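Local structure of beta-hexosaminidase (Neisseria gonorrhoeae, 6JTJ) at residues I73-N78 against V111-E116; I102-E107 against C157-S162; V149-L154 against G203-C208. The protein hydrolyses terminal beta-linked N-acetylglucosamine, probably from peptide-linked peptidoglycan fragments during cell-wall recycling. All coordinates share one frame; numbering follows the deposited sequence.

Interaction 1 of 3, residues I73-N78 against V111-E116; sequences ILFRRN and VQRFIE
Leu74 meets segment 111-116 with its CB, 4.0 Å from CZ of Phe114 at the rim of that ring. A water donates to Leu74 O and accepts from Arg113 NE, linking that backbone carbonyl to the arginine. Phe75 lies alongside Arg113, both side chains pointing the same way, with ring and guanidinium planes 38° apart and CD1 4.0 Å from NE. Arg113 NH2 forms a salt bridge with Asp105, and the same guanidinium pairs with Glu219 and Asp221 of the second subunit. The carbonyl of Phe75 meets the Phe114 ring at its edge, O to CE1 3.5 Å. Arg76 makes the main polar grip. Its CG stands anti to the backbone N (chi1 -175°), and a bend at chi3 (-70°) swings the guanidinium across two successive carbonyls: NE donates to Arg113 O (2.8 Å) and NH2 to Gln112 O (2.8 Å), both acceptors near the guanidinium plane. Ile115 CG1 covers one face of the group, 3.5 Å from NH2, while NH1 bonds Asn173 of the second subunit. Asn78 closes the turn from within, its OD1 taking Phe75 N in the carbonyl plane at 2.8 Å. Segment 111-116 is thus pinned beside the C-terminal end of strand 69-74, the end of a TIM barrel where glycoside hydrolase family 3 enzymes bind substrate, and Arg113 is a predicted substrate-binding residue there.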
# COMPACT_ATOMS: atom_id res chain seq x y z
N ILE C 73 9.94 13.00 -12.49
CA ILE C 73 9.37 11.66 -12.39
C ILE C 73 8.05 11.66 -13.13
O ILE C 73 7.23 12.56 -12.94
CB ILE C 73 9.19 11.17 -10.92
CG1 ILE C 73 8.49 9.82 -10.85
CG2 ILE C 73 8.38 12.16 -10.09
CD1 ILE C 73 8.52 9.22 -9.45
N LEU C 74 7.85 10.64 -13.96
CA LEU C 74 6.61 10.49 -14.70
C LEU C 74 5.70 9.42 -14.08
O LEU C 74 6.16 8.54 -13.35
CB LEU C 74 6.90 10.12 -16.15
CG LEU C 74 7.70 11.16 -16.94
CD1 LEU C 74 8.03 10.63 -18.32
CD2 LEU C 74 6.95 12.48 -17.05
N PHE C 75 4.42 9.55 -14.39
CA PHE C 75 3.38 8.67 -13.87
C PHE C 75 2.46 8.27 -15.02
O PHE C 75 2.62 8.74 -16.14
CB PHE C 75 2.58 9.39 -12.79
CG PHE C 75 3.39 9.71 -11.57
CD1 PHE C 75 3.64 8.74 -10.63
CD2 PHE C 75 3.92 10.97 -11.38
CE1 PHE C 75 4.38 9.02 -9.51
CE2 PHE C 75 4.67 11.27 -10.26
CZ PHE C 75 4.89 10.29 -9.32
N ARG C 76 1.48 7.42 -14.72
CA ARG C 76 0.56 6.95 -15.75
C ARG C 76 -0.21 8.10 -16.42
O ARG C 76 -0.50 8.03 -17.59
CB ARG C 76 -0.42 5.92 -15.19
CG ARG C 76 -1.32 5.31 -16.26
CD ARG C 76 -2.06 4.08 -15.77
NE ARG C 76 -1.18 2.93 -15.57
CZ ARG C 76 -1.56 1.76 -15.08
NH1 ARG C 76 -2.84 1.54 -14.76
NH2 ARG C 76 -0.68 0.78 -14.90
N ARG C 77 -0.53 9.15 -15.66
CA ARG C 77 -1.26 10.31 -16.20
C ARG C 77 -0.46 11.07 -17.27
O ARG C 77 -1.02 11.88 -18.00
CB ARG C 77 -1.63 11.30 -15.09
CG ARG C 77 -0.43 11.96 -14.43
CD ARG C 77 -0.86 13.04 -13.47
NE ARG C 77 0.30 13.85 -13.10
CZ ARG C 77 1.06 13.65 -12.02
NH1 ARG C 77 0.77 12.68 -11.16
NH2 ARG C 77 2.10 14.44 -11.80
N ASN C 78 0.83 10.80 -17.36
CA ASN C 78 1.68 11.41 -18.37
C ASN C 78 1.81 10.54 -19.61
O ASN C 78 2.58 10.87 -20.51
CB ASN C 78 3.07 11.67 -17.81
CG ASN C 78 3.04 12.47 -16.54
OD1 ASN C 78 3.54 12.02 -15.50
ND2 ASN C 78 2.45 13.66 -16.59
N VAL C 111 3.02 -2.55 -10.26
CA VAL C 111 3.72 -1.29 -10.37
C VAL C 111 4.41 -1.18 -11.74
O VAL C 111 5.57 -1.57 -11.92
CB VAL C 111 4.75 -1.12 -9.24
CG1 VAL C 111 5.35 0.27 -9.27
CG2 VAL C 111 4.10 -1.39 -7.90
N GLN C 112 3.64 -0.68 -12.71
CA GLN C 112 4.12 -0.44 -14.06
C GLN C 112 3.26 0.67 -14.66
O GLN C 112 2.08 0.44 -14.97
CB GLN C 112 4.01 -1.71 -14.91
CG GLN C 112 4.51 -1.49 -16.33
CD GLN C 112 4.46 -2.72 -17.22
OE1 GLN C 112 4.33 -3.85 -16.76
NE2 GLN C 112 4.53 -2.47 -18.52
N ARG C 113 3.80 1.88 -14.74
CA ARG C 113 3.01 3.05 -15.13
C ARG C 113 2.49 2.97 -16.55
O ARG C 113 1.33 3.31 -16.82
CB ARG C 113 3.84 4.34 -15.00
CG ARG C 113 4.39 4.62 -13.61
CD ARG C 113 3.35 4.46 -12.51
NE ARG C 113 3.96 4.79 -11.22
CZ ARG C 113 3.57 4.32 -10.04
NH1 ARG C 113 2.56 3.46 -9.94
NH2 ARG C 113 4.22 4.68 -8.94
N PHE C 114 3.33 2.52 -17.45
CA PHE C 114 3.07 2.59 -18.88
C PHE C 114 2.75 1.19 -19.38
O PHE C 114 3.61 0.31 -19.39
CB PHE C 114 4.29 3.13 -19.66
CG PHE C 114 4.85 4.41 -19.14
CD1 PHE C 114 4.06 5.34 -18.49
CD2 PHE C 114 6.19 4.69 -19.30
CE1 PHE C 114 4.61 6.53 -18.03
CE2 PHE C 114 6.74 5.88 -18.84
CZ PHE C 114 5.95 6.79 -18.20
N ILE C 115 1.52 0.99 -19.83
CA ILE C 115 1.04 -0.34 -20.19
C ILE C 115 0.97 -0.51 -21.71
O ILE C 115 1.66 -1.36 -22.27
CB ILE C 115 -0.34 -0.60 -19.57
CG1 ILE C 115 -0.23 -0.57 -18.05
CG2 ILE C 115 -0.92 -1.92 -20.05
CD1 ILE C 115 0.72 -1.58 -17.42
N GLU C 116 0.16 0.31 -22.38
CA GLU C 116 -0.08 0.14 -23.81
C GLU C 116 1.18 0.35 -24.63
O GLU C 116 1.83 1.38 -24.52
CB GLU C 116 -1.19 1.08 -24.30
CG GLU C 116 -1.62 0.80 -25.74
CD GLU C 116 -2.47 1.91 -26.35
OE1 GLU C 116 -3.29 1.62 -27.27
OE2 GLU C 116 -2.32 3.07 -25.93
O HOH W 1 6.30 6.31 -11.58

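Interaction 2 of 3, residues I102-E107 against C157-S162; sequences IAVDHE and CGIDLS. With NAG (2-acetamido-2-deoxy-beta-D-glucopyranose), chain I.
Asp160 turns its carboxylate to the backbone of Ile102: OD2 takes Ile102 N at 2.9 Å on its anti lone pair, and Lys93 forms a salt bridge with the same oxygen. The Asp160 backbone N in turn donates to Ile102 O (2.8 Å), which also receives a weak bond from Leu161 N, so amide and carbonyl of Ile102 are both held by one short stretch. Beyond it the chains run parallel, Ala103 bridging Leu161 and Val104 bridging Ser162, with Val104 N bonded to Leu161 O at 3.1 Å. These are neighbouring strands, 101-108 and 161-162, of the parallel TIM barrel typical of the glycoside hydrolase family 3 N-terminal domain. A Schellman motif at Gly158 ends the preceding helix and turns the chain toward strand 161-162. Ile159 then crosses both Ile102 and Val104 at about a right angle: its CD1 touches Ile102 CG2 (3.9 Å), and its CG2 touches Val104 CG1 (4.1 Å). That Val104 methyl sits between backbone N and carbonyl carbon (chi1 71°). In Ser162, OG stands anti to the backbone N (chi1 176°), which carries the hydroxyl past Val104 to His106 O, to which it donates at 2.6 Å from above the carbonyl plane. Asp105 points away from this strand pair, and its carboxylate grips the bound sugar with both oxygens: OD1 takes O4 of N-acetylglucosamine at 2.8 Å, and OD2 takes O6 at 2.7 Å.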
# COMPACT_ATOMS: atom_id res chain seq x y z
N ILE C 102 15.08 11.90 -16.24
CA ILE C 102 13.68 11.49 -16.24
C ILE C 102 13.57 10.06 -15.70
O ILE C 102 14.23 9.14 -16.19
CB ILE C 102 13.08 11.55 -17.67
CG1 ILE C 102 13.28 12.96 -18.26
CG2 ILE C 102 11.61 11.17 -17.64
CD1 ILE C 102 12.77 13.12 -19.68
N ALA C 103 12.72 9.89 -14.70
CA ALA C 103 12.52 8.58 -14.07
C ALA C 103 11.06 8.17 -14.05
O ALA C 103 10.16 8.98 -14.28
CB ALA C 103 13.07 8.59 -12.66
N VAL C 104 10.85 6.87 -13.81
CA VAL C 104 9.51 6.28 -13.68
C VAL C 104 9.59 5.03 -12.79
O VAL C 104 10.65 4.43 -12.63
CB VAL C 104 8.94 5.91 -15.06
CG1 VAL C 104 9.67 4.71 -15.66
CG2 VAL C 104 7.45 5.65 -15.00
N ASP C 105 8.46 4.68 -12.19
CA ASP C 105 8.32 3.45 -11.42
C ASP C 105 7.86 2.30 -12.33
O ASP C 105 6.66 2.07 -12.49
CB ASP C 105 7.29 3.63 -10.28
CG ASP C 105 7.74 4.65 -9.24
OD1 ASP C 105 8.81 4.43 -8.64
OD2 ASP C 105 7.01 5.64 -8.99
N HIS C 106 8.83 1.61 -12.95
CA HIS C 106 8.56 0.32 -13.59
C HIS C 106 9.26 -0.76 -12.81
O HIS C 106 10.46 -0.98 -12.98
CB HIS C 106 9.02 0.29 -15.05
CG HIS C 106 7.98 0.75 -16.02
ND1 HIS C 106 7.92 0.30 -17.32
CD2 HIS C 106 6.96 1.62 -15.88
CE1 HIS C 106 6.89 0.86 -17.93
NE2 HIS C 106 6.30 1.67 -17.09
N GLU C 107 8.50 -1.40 -11.93
CA GLU C 107 8.99 -2.54 -11.18
C GLU C 107 8.54 -3.82 -11.85
O GLU C 107 9.32 -4.76 -11.99
CB GLU C 107 8.43 -2.54 -9.76
CG GLU C 107 8.95 -1.41 -8.88
CD GLU C 107 8.24 -1.34 -7.54
OE1 GLU C 107 7.69 -2.36 -7.08
OE2 GLU C 107 8.25 -0.26 -6.94
N CYS C 157 12.05 5.45 -25.18
CA CYS C 157 11.14 6.55 -25.06
C CYS C 157 11.78 7.75 -24.43
O CYS C 157 11.11 8.74 -24.19
CB CYS C 157 9.92 6.11 -24.28
SG CYS C 157 8.99 4.78 -25.08
N GLY C 158 13.08 7.69 -24.16
CA GLY C 158 13.82 8.82 -23.59
C GLY C 158 13.86 8.88 -22.08
O GLY C 158 14.17 9.92 -21.51
N ILE C 159 13.54 7.76 -21.42
CA ILE C 159 13.55 7.67 -19.97
C ILE C 159 14.96 7.31 -19.54
O ILE C 159 15.62 6.53 -20.20
CB ILE C 159 12.60 6.56 -19.48
CG1 ILE C 159 11.17 6.74 -20.04
CG2 ILE C 159 12.61 6.47 -17.97
CD1 ILE C 159 10.44 7.96 -19.57
N ASP C 160 15.43 7.87 -18.43
CA ASP C 160 16.79 7.54 -17.97
C ASP C 160 16.86 6.31 -17.07
O ASP C 160 17.78 5.51 -17.18
CB ASP C 160 17.40 8.73 -17.25
CG ASP C 160 17.70 9.87 -18.19
OD1 ASP C 160 18.62 9.72 -19.02
OD2 ASP C 160 17.03 10.91 -18.08
N LEU C 161 15.88 6.20 -16.17
CA LEU C 161 15.97 5.30 -15.03
C LEU C 161 14.58 4.83 -14.61
O LEU C 161 13.63 5.64 -14.58
CB LEU C 161 16.59 6.08 -13.89
CG LEU C 161 16.65 5.51 -12.48
CD1 LEU C 161 17.79 4.52 -12.36
CD2 LEU C 161 16.85 6.62 -11.50
N SER C 162 14.46 3.55 -14.28
CA SER C 162 13.31 3.05 -13.52
C SER C 162 13.68 2.89 -12.05
O SER C 162 14.79 2.45 -11.73
CB SER C 162 12.84 1.71 -14.06
OG SER C 162 11.78 1.19 -13.27
C1 NAG I . 6.78 5.66 -2.80
C2 NAG I . 6.86 4.16 -3.12
C3 NAG I . 8.10 3.85 -3.92
C4 NAG I . 8.21 4.78 -5.13
C5 NAG I . 8.24 6.23 -4.70
C6 NAG I . 8.16 7.17 -5.91
C7 NAG I . 6.21 2.22 -1.68
C8 NAG I . 5.28 1.81 -2.75
N2 NAG I . 6.89 3.34 -1.93
O1 NAG I . 5.45 6.04 -2.51
O3 NAG I . 8.06 2.50 -4.31
O4 NAG I . 9.34 4.48 -5.91
O5 NAG I . 7.11 6.50 -3.89
O6 NAG I . 6.95 7.04 -6.64
O7 NAG I . 6.28 1.57 -0.62

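Interaction 3 of 3, residues V149-L154 against G203-C208; sequences VLATEL and GGMKSC
The peptide joining Ala151 to Thr152 is the flat group at the centre of this contact. Gly203 O stands over one of its faces, 3.7 Å from Ala151 O, while the methyl of Met205 comes in near the peptide plane, CE also 3.7 Å from that oxygen. The two carbonyl oxygens do not bond each other; the hydroxyl of Ser155, just past the helix segment, pairs with both. The contact belongs to the outer layer of the TIM barrel: helix 136-155 is one side, and the other is the loop that carries the chain from helix 186-202 to strand 208-212. A Schellman motif ends helix 186-202, with Gly204 at positive phi and Met205 N bonded back to Leu200 O. Having no side chain, Gly203 can press its backbone onto the helix, and its CA lies 4.1 Å from Thr152 CA. Thr152 OG1 comes within 3.3 Å of Gly203 CA, yet its hydrogen bond goes to Arg148 O one turn back in its own helix. No hydrogen bond joins the two segments, and apolar contact of Met205 carries the remainder. Its CG is anti to the carbonyl carbon (chi1 -62°) and the chain runs extended from there, bringing the thioether in against the helix beside Ala151. On the way CG and SD pass the methyl of Ala151, with SD 3.7 Å from Ala151 CB. Farther out the side chain crosses that of Leu154 at about a right angle. Leu154 leans in turn on Val104 and His106 of barrel strand 101-108. At its end Met205 CE lies 3.5 Å from Leu154 CB, closer than carbons usually pack.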
# COMPACT_ATOMS: atom_id res chain seq x y z
N VAL C 149 14.42 -6.14 -20.86
CA VAL C 149 13.21 -5.70 -21.53
C VAL C 149 12.67 -4.44 -20.89
O VAL C 149 12.33 -3.48 -21.57
CB VAL C 149 12.14 -6.81 -21.49
CG1 VAL C 149 10.79 -6.30 -21.97
CG2 VAL C 149 12.60 -7.98 -22.35
N LEU C 150 12.59 -4.46 -19.57
CA LEU C 150 12.08 -3.33 -18.81
C LEU C 150 12.80 -2.05 -19.22
O LEU C 150 12.18 -1.06 -19.59
CB LEU C 150 12.27 -3.63 -17.32
CG LEU C 150 11.76 -2.69 -16.24
CD1 LEU C 150 11.77 -3.47 -14.93
CD2 LEU C 150 12.61 -1.43 -16.11
N ALA C 151 14.12 -2.09 -19.12
CA ALA C 151 14.95 -0.92 -19.34
C ALA C 151 14.95 -0.49 -20.81
O ALA C 151 14.78 0.69 -21.11
CB ALA C 151 16.38 -1.17 -18.86
N THR C 152 15.11 -1.45 -21.72
CA THR C 152 15.24 -1.12 -23.14
C THR C 152 14.00 -0.41 -23.67
O THR C 152 14.11 0.59 -24.36
CB THR C 152 15.54 -2.36 -23.99
OG1 THR C 152 16.72 -3.02 -23.51
CG2 THR C 152 15.78 -1.95 -25.45
N GLU C 153 12.82 -0.90 -23.32
CA GLU C 153 11.61 -0.30 -23.83
C GLU C 153 11.46 1.12 -23.31
O GLU C 153 10.94 1.99 -24.02
CB GLU C 153 10.38 -1.16 -23.46
CG GLU C 153 10.39 -2.50 -24.17
CD GLU C 153 9.16 -3.36 -23.89
OE1 GLU C 153 8.29 -2.98 -23.10
OE2 GLU C 153 9.07 -4.45 -24.47
N LEU C 154 11.89 1.35 -22.07
CA LEU C 154 11.81 2.70 -21.51
C LEU C 154 12.87 3.59 -22.12
O LEU C 154 12.60 4.76 -22.40
CB LEU C 154 11.96 2.68 -19.99
CG LEU C 154 10.80 2.14 -19.18
CD1 LEU C 154 11.26 1.95 -17.74
CD2 LEU C 154 9.61 3.08 -19.24
N GLY C 203 19.97 -2.59 -21.00
CA GLY C 203 18.98 -1.68 -21.55
C GLY C 203 19.29 -0.21 -21.36
O GLY C 203 18.45 0.64 -21.64
N GLY C 204 20.49 0.09 -20.88
CA GLY C 204 20.96 1.47 -20.76
C GLY C 204 20.83 2.09 -19.37
O GLY C 204 21.18 3.26 -19.21
N MET C 205 20.34 1.34 -18.39
CA MET C 205 19.92 1.94 -17.11
C MET C 205 20.69 1.44 -15.90
O MET C 205 21.06 0.29 -15.82
CB MET C 205 18.43 1.67 -16.88
CG MET C 205 17.51 2.27 -17.93
SD MET C 205 15.77 2.20 -17.43
CE MET C 205 15.07 3.36 -18.62
N LYS C 206 20.84 2.33 -14.92
CA LYS C 206 21.27 1.98 -13.58
C LYS C 206 20.08 1.52 -12.72
O LYS C 206 18.95 1.47 -13.20
CB LYS C 206 21.92 3.20 -12.92
CG LYS C 206 23.10 3.77 -13.70
CD LYS C 206 24.18 2.72 -13.91
CE LYS C 206 25.47 3.37 -14.37
NZ LYS C 206 25.25 4.22 -15.59
N SER C 207 20.35 1.17 -11.46
CA SER C 207 19.33 0.66 -10.54
C SER C 207 19.11 1.59 -9.34
O SER C 207 19.96 2.42 -9.00
CB SER C 207 19.75 -0.68 -10.02
OG SER C 207 20.89 -0.53 -9.18
N CYS C 208 17.93 1.45 -8.72
CA CYS C 208 17.58 2.20 -7.52
C CYS C 208 16.93 1.24 -6.54
O CYS C 208 15.81 0.78 -6.78
CB CYS C 208 16.61 3.34 -7.85
SG CYS C 208 16.04 4.24 -6.40

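Interactions 1 and 2 share a sheet: Leu74 N lies 2.9 Å from Ala103 O, a probable hydrogen bond between adjacent barrel strands. Their centres are 9 Å apart, and the two contacts meet again at the sugar site, where Arg113 NH2 forms a salt bridge with Asp105 OD2 (2.9 Å); Arg113 also pairs with Asp221 of the second subunit, whose backbone O bonds the same N-acetylglucosamine. Interaction 3 lies on the helix layer, its centre 7 Å from that of interaction 2 and 15 Å from that of interaction 1. Met205 CG packs on Asp160 O, and Leu154 CD2 touches Phe114 CD2 at 3.8 Å. The Leu154 side chain comes no nearer than about 12 Å to the bound N-acetylglucosamine.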